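Local coordinates for protein Nab2p (Saccharomyces cerevisiae YJM1574, PDB 5L2L) that binds the poly(A) tail of mRNAs through zinc fingers, protecting transcripts from exosome degradation and helping control tail length and nuclear export, at residues Gly1-Thr13 with Cys37-Glu50. Sequence-based numbering, arbitrary orientation.
Unlike the reference sequence in segment 1-13: Gly1 (reference Pro), Ser2 (reference Val). With ZN (zinc ion), chain T; ZN (zinc ion), chain V; ZN (zinc ion), chain S; nucleotides of chain H.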
loop_
_atom_site.group_PDB
_atom_site.type_symbol
_atom_site.label_atom_id
_atom_site.label_comp_id
_atom_site.label_asym_id
_atom_site.label_seq_id
_atom_site.Cartn_x
_atom_site.Cartn_y
_atom_site.Cartn_z
ATOM N N GLY F 1 -3.565 -25.694 17.920
ATOM C CA GLY F 1 -4.168 -24.383 17.993
ATOM C C GLY F 1 -4.251 -23.688 16.657
ATOM O O GLY F 1 -3.878 -24.258 15.630
ATOM N N SER F 2 -4.742 -22.454 16.660
ATOM C CA SER F 2 -4.939 -21.755 15.399
ATOM C C SER F 2 -3.606 -21.284 14.825
ATOM O O SER F 2 -2.567 -21.294 15.497
ATOM C CB SER F 2 -5.877 -20.570 15.585
ATOM O OG SER F 2 -5.174 -19.391 15.864
ATOM N N GLU F 3 -3.656 -20.872 13.552
ATOM C CA GLU F 3 -2.471 -20.404 12.838
ATOM C C GLU F 3 -1.977 -19.047 13.331
ATOM O O GLU F 3 -0.847 -18.652 12.996
ATOM C CB GLU F 3 -2.761 -20.299 11.332
ATOM C CG GLU F 3 -2.543 -21.570 10.542
ATOM C CD GLU F 3 -3.133 -21.477 9.144
ATOM O OE1 GLU F 3 -4.382 -21.380 9.026
ATOM O OE2 GLU F 3 -2.345 -21.482 8.172
ATOM N N LYS F 4 -2.794 -18.309 14.077
ATOM C CA LYS F 4 -2.428 -16.957 14.475
ATOM C C LYS F 4 -1.288 -16.991 15.489
ATOM O O LYS F 4 -1.241 -17.867 16.360
ATOM C CB LYS F 4 -3.637 -16.236 15.076
ATOM C CG LYS F 4 -4.844 -16.090 14.152
ATOM C CD LYS F 4 -4.590 -15.093 13.047
ATOM C CE LYS F 4 -5.870 -14.786 12.274
ATOM N NZ LYS F 4 -5.628 -13.921 11.070
ATOM N N SER F 5 -0.368 -16.028 15.373
ATOM C CA SER F 5 0.788 -15.911 16.253
ATOM C C SER F 5 0.700 -14.662 17.129
ATOM O O SER F 5 0.184 -13.617 16.712
ATOM C CB SER F 5 2.093 -15.864 15.446
ATOM O OG SER F 5 3.209 -15.584 16.291
ATOM N N LEU F 6 1.227 -14.779 18.358
ATOM C CA LEU F 6 1.363 -13.622 19.239
ATOM C C LEU F 6 2.496 -12.677 18.818
ATOM O O LEU F 6 2.530 -11.532 19.272
ATOM C CB LEU F 6 1.593 -14.087 20.681
ATOM C CG LEU F 6 0.405 -14.710 21.410
ATOM C CD1 LEU F 6 0.838 -15.333 22.717
ATOM C CD2 LEU F 6 -0.699 -13.697 21.670
ATOM N N GLU F 7 3.415 -13.117 17.967
ATOM C CA GLU F 7 4.488 -12.235 17.529
ATOM C C GLU F 7 3.927 -11.001 16.827
ATOM O O GLU F 7 2.929 -11.075 16.102
ATOM C CB GLU F 7 5.434 -12.976 16.594
ATOM C CG GLU F 7 6.291 -13.991 17.300
ATOM C CD GLU F 7 7.625 -14.187 16.609
ATOM O OE1 GLU F 7 7.630 -14.678 15.457
ATOM O OE2 GLU F 7 8.665 -13.825 17.210
ATOM N N GLN F 8 4.583 -9.865 17.051
ATOM C CA GLN F 8 4.114 -8.580 16.538
ATOM C C GLN F 8 4.438 -8.383 15.055
ATOM O O GLN F 8 5.592 -8.525 14.644
ATOM C CB GLN F 8 4.763 -7.447 17.338
ATOM C CG GLN F 8 4.034 -6.133 17.214
ATOM C CD GLN F 8 2.711 -6.166 17.961
ATOM O OE1 GLN F 8 2.554 -6.914 18.929
ATOM N NE2 GLN F 8 1.756 -5.393 17.505
ATOM N N CYS F 9 3.424 -8.011 14.258
ATOM C CA CYS F 9 3.659 -7.611 12.867
ATOM C C CYS F 9 4.451 -6.312 12.811
ATOM O O CYS F 9 4.041 -5.313 13.402
ATOM C CB CYS F 9 2.342 -7.409 12.123
ATOM S SG CYS F 9 2.612 -6.983 10.361
ATOM N N LYS F 10 5.568 -6.307 12.065
ATOM C CA LYS F 10 6.411 -5.113 12.021
ATOM C C LYS F 10 5.820 -3.974 11.196
ATOM O O LYS F 10 6.325 -2.847 11.302
ATOM C CB LYS F 10 7.816 -5.454 11.498
ATOM C CG LYS F 10 7.880 -5.900 10.035
ATOM C CD LYS F 10 9.293 -6.337 9.600
ATOM C CE LYS F 10 10.187 -5.139 9.444
ATOM N NZ LYS F 10 11.613 -5.456 9.052
ATOM N N PHE F 11 4.759 -4.223 10.408
ATOM C CA PHE F 11 4.146 -3.210 9.556
ATOM C C PHE F 11 2.906 -2.561 10.171
ATOM O O PHE F 11 2.446 -1.537 9.658
ATOM C CB PHE F 11 3.807 -3.828 8.191
ATOM C CG PHE F 11 5.008 -4.442 7.519
ATOM C CD1 PHE F 11 6.040 -3.637 7.057
ATOM C CD2 PHE F 11 5.144 -5.816 7.414
ATOM C CE1 PHE F 11 7.184 -4.203 6.485
ATOM C CE2 PHE F 11 6.271 -6.377 6.839
ATOM C CZ PHE F 11 7.290 -5.572 6.375
ATOM N N GLY F 12 2.353 -3.128 11.243
ATOM C CA GLY F 12 1.259 -2.470 11.951
ATOM C C GLY F 12 0.058 -2.191 11.068
ATOM O O GLY F 12 -0.423 -3.059 10.319
ATOM N N THR F 13 -0.463 -0.962 11.173
ATOM C CA THR F 13 -1.630 -0.571 10.399
ATOM C C THR F 13 -1.330 -0.437 8.912
ATOM O O THR F 13 -2.265 -0.253 8.135
ATOM C CB THR F 13 -2.194 0.762 10.906
ATOM O OG1 THR F 13 -1.170 1.762 10.840
ATOM C CG2 THR F 13 -2.690 0.632 12.343
ATOM N N CYS F 37 2.066 -10.416 27.110
ATOM C CA CYS F 37 0.648 -10.374 26.746
ATOM C C CYS F 37 0.274 -11.572 25.880
ATOM O O CYS F 37 0.918 -11.826 24.854
ATOM C CB CYS F 37 0.329 -9.079 25.995
ATOM S SG CYS F 37 -1.429 -8.910 25.559
ATOM N N THR F 38 -0.783 -12.302 26.274
ATOM C CA THR F 38 -1.242 -13.462 25.513
ATOM C C THR F 38 -2.618 -13.282 24.862
ATOM O O THR F 38 -3.205 -14.273 24.407
ATOM C CB THR F 38 -1.277 -14.707 26.402
ATOM O OG1 THR F 38 -2.089 -14.451 27.549
ATOM C CG2 THR F 38 0.105 -15.096 26.850
ATOM N N ARG F 39 -3.148 -12.061 24.800
ATOM C CA ARG F 39 -4.434 -11.813 24.145
ATOM C C ARG F 39 -4.234 -11.693 22.637
ATOM O O ARG F 39 -3.570 -10.765 22.163
ATOM C CB ARG F 39 -5.094 -10.550 24.705
ATOM C CG ARG F 39 -6.382 -10.181 23.969
ATOM C CD ARG F 39 -7.150 -9.004 24.573
ATOM N NE ARG F 39 -8.290 -8.696 23.719
ATOM C CZ ARG F 39 -9.325 -7.919 24.033
ATOM N NH1 ARG F 39 -9.415 -7.322 25.222
ATOM N NH2 ARG F 39 -10.288 -7.757 23.132
ATOM N N ILE F 40 -4.840 -12.601 21.866
ATOM C CA ILE F 40 -4.414 -12.733 20.466
ATOM C C ILE F 40 -4.849 -11.529 19.610
ATOM O O ILE F 40 -4.167 -11.179 18.628
ATOM C CB ILE F 40 -4.911 -14.084 19.897
ATOM C CG1 ILE F 40 -4.258 -14.397 18.539
ATOM C CG2 ILE F 40 -6.421 -14.093 19.774
ATOM C CD1 ILE F 40 -2.711 -14.570 18.597
ATOM N N ASP F 41 -5.943 -10.854 19.965
ATOM C CA ASP F 41 -6.407 -9.682 19.223
ATOM C C ASP F 41 -6.058 -8.352 19.914
ATOM O O ASP F 41 -6.649 -7.315 19.578
ATOM C CB ASP F 41 -7.919 -9.768 19.002
ATOM C CG ASP F 41 -8.702 -9.647 20.298
ATOM O OD1 ASP F 41 -8.211 -10.134 21.338
ATOM O OD2 ASP F 41 -9.808 -9.065 20.278
ATOM N N CYS F 42 -5.107 -8.351 20.850
ATOM C CA CYS F 42 -4.730 -7.112 21.540
ATOM C C CYS F 42 -4.272 -6.044 20.542
ATOM O O CYS F 42 -3.463 -6.320 19.649
ATOM C CB CYS F 42 -3.620 -7.391 22.560
ATOM S SG CYS F 42 -3.175 -5.969 23.616
ATOM N N LEU F 43 -4.782 -4.818 20.698
ATOM C CA LEU F 43 -4.486 -3.738 19.759
ATOM C C LEU F 43 -3.351 -2.820 20.205
ATOM O O LEU F 43 -2.995 -1.896 19.462
ATOM C CB LEU F 43 -5.753 -2.902 19.492
ATOM C CG LEU F 43 -6.461 -2.138 20.610
ATOM C CD1 LEU F 43 -5.711 -0.844 21.012
ATOM C CD2 LEU F 43 -7.882 -1.811 20.140
ATOM N N PHE F 44 -2.788 -3.036 21.389
ATOM C CA PHE F 44 -1.715 -2.195 21.911
ATOM C C PHE F 44 -0.349 -2.717 21.447
ATOM O O PHE F 44 -0.221 -3.834 20.954
ATOM C CB PHE F 44 -1.819 -2.127 23.443
ATOM C CG PHE F 44 -3.080 -1.432 23.913
ATOM C CD1 PHE F 44 -3.126 -0.049 24.034
ATOM C CD2 PHE F 44 -4.239 -2.158 24.185
ATOM C CE1 PHE F 44 -4.300 0.597 24.430
ATOM C CE2 PHE F 44 -5.396 -1.516 24.577
ATOM C CZ PHE F 44 -5.425 -0.141 24.706
ATOM N N GLY F 45 0.674 -1.877 21.588
ATOM C CA GLY F 45 2.006 -2.220 21.066
ATOM C C GLY F 45 2.770 -3.196 21.960
ATOM O O GLY F 45 2.765 -3.085 23.186
ATOM N N HIS F 46 3.432 -4.160 21.321
ATOM C CA HIS F 46 4.307 -5.125 21.975
ATOM C C HIS F 46 5.656 -5.153 21.265
ATOM O O HIS F 46 5.745 -4.832 20.073
ATOM C CB HIS F 46 3.713 -6.551 21.982
ATOM C CG HIS F 46 2.257 -6.620 22.354
ATOM N ND1 HIS F 46 1.244 -6.583 21.419
ATOM C CD2 HIS F 46 1.648 -6.729 23.559
ATOM C CE1 HIS F 46 0.074 -6.655 22.031
ATOM N NE2 HIS F 46 0.291 -6.747 23.333
ATOM N N PRO F 47 6.720 -5.581 21.958
ATOM C CA PRO F 47 8.049 -5.613 21.332
ATOM C C PRO F 47 8.109 -6.500 20.090
ATOM O O PRO F 47 7.597 -7.627 20.077
ATOM C CB PRO F 47 8.953 -6.161 22.444
ATOM C CG PRO F 47 8.253 -5.843 23.716
ATOM C CD PRO F 47 6.782 -5.959 23.384
ATOM N N ILE F 48 8.790 -5.974 19.034
ATOM C CA ILE F 48 9.103 -6.723 17.816
ATOM C C ILE F 48 10.443 -7.424 17.993
ATOM O O ILE F 48 11.407 -6.829 18.494
ATOM C CB ILE F 48 9.147 -5.789 16.592
ATOM C CG1 ILE F 48 7.793 -5.108 16.342
ATOM C CG2 ILE F 48 9.598 -6.554 15.351
ATOM C CD1 ILE F 48 7.926 -3.884 15.427
ATOM N N ASN F 49 10.536 -8.669 17.524
ATOM C CA ASN F 49 11.756 -9.470 17.695
ATOM C C ASN F 49 12.747 -9.231 16.545
ATOM O O ASN F 49 13.113 -10.141 15.793
ATOM C CB ASN F 49 11.393 -10.950 17.818
ATOM C CG ASN F 49 10.590 -11.255 19.080
ATOM O OD1 ASN F 49 10.829 -10.670 20.146
ATOM N ND2 ASN F 49 9.625 -12.175 18.963
ATOM N N GLU F 50 13.204 -7.980 16.433
ATOM C CA GLU F 50 14.153 -7.557 15.400
ATOM C C GLU F 50 14.871 -6.290 15.878
ATOM O O GLU F 50 14.251 -5.433 16.502
ATOM C CB GLU F 50 13.439 -7.285 14.054
ATOM C CG GLU F 50 14.380 -6.894 12.910
ATOM C CD GLU F 50 13.675 -6.624 11.579
ATOM O OE1 GLU F 50 12.531 -7.076 11.380
ATOM O OE2 GLU F 50 14.290 -5.967 10.706
HETATM ZN ZN ZN T . -1.262 -6.711 24.749
HETATM ZN ZN ZN V . -2.983 -26.228 16.011
HETATM ZN ZN ZN S . 0.818 -8.011 9.240
ATOM P P A H 10 -14.344 -0.621 25.090
ATOM O OP1 A H 10 -15.487 -1.231 24.369
ATOM O OP2 A H 10 -14.597 0.511 26.017
ATOM O "O5'" A H 10 -13.581 -1.781 25.862
ATOM C "C5'" A H 10 -13.366 -1.733 27.269
ATOM C "C4'" A H 10 -11.958 -2.134 27.631
ATOM O "O4'" A H 10 -11.487 -3.147 26.691
ATOM C "C3'" A H 10 -10.929 -1.005 27.586
ATOM O "O3'" A H 10 -9.942 -1.210 28.601
ATOM C "C2'" A H 10 -10.291 -1.194 26.210
ATOM O "O2'" A H 10 -9.004 -0.629 26.079
ATOM C "C1'" A H 10 -10.264 -2.714 26.111
ATOM N N9 A H 10 -10.154 -3.254 24.749
ATOM C C8 A H 10 -11.091 -3.221 23.749
ATOM N N7 A H 10 -10.710 -3.792 22.633
ATOM C C5 A H 10 -9.418 -4.232 22.895
ATOM C C6 A H 10 -8.474 -4.933 22.115
ATOM N N6 A H 10 -8.663 -5.319 20.847
ATOM N N1 A H 10 -7.284 -5.222 22.685
ATOM C C2 A H 10 -7.076 -4.849 23.962
ATOM N N3 A H 10 -7.892 -4.205 24.797
ATOM C C4 A H 10 -9.062 -3.914 24.199
HETATM O O HOH W 1 -0.859 -5.521 18.915
HETATM O O HOH W 2 7.090 -10.009 18.647
HETATM O O HOH W 3 7.906 -9.787 16.026
HETATM O O HOH W 4 -1.033 -25.117 16.118
#
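The ammonium nitrogen Lys10 NZ is gripped by protein and RNA together: it lies 3.0 Å from Glu50 OE1 in a salt bridge, on the syn side of the carboxylate, and also donates to N7 of an adenine base. Glu50 OE2 in turn accepts from an adenine N6, so the ion pair probably also contributes to adenine recognition. Further in, Gln8 illustrates second-shell support of a metal. With CG anti to the backbone N (chi1 -161°) and a bend at chi2, its amide reaches the edge of the imidazole, where His46 ND1 donates to Gln8 OE1 over 2.8 Å, nearly within the ring plane. This bond helps fix the rotation of the ring, whose His46 NE2 binds zinc at 2.1 Å. The other amide atom, Gln8 NE2, donates to a water that bonds to both Cys42 O and Phe44 O. Ile48 CG1 packs across Gln8 CB and CG, while at the outer end Leu6 CD2 meets Ile40 CD1 at 3.8 Å. On the exposed side, Asn49 ND2 donates to Glu7 OE2 over 2.6 Å, on the anti side of the carboxylate. Side-chain bonds, a bridging water and small apolar contacts thus join C3H1-type finger 5 and its N-terminal lead-in to finger 6 and the linker after it, in this tandem RNA-binding array.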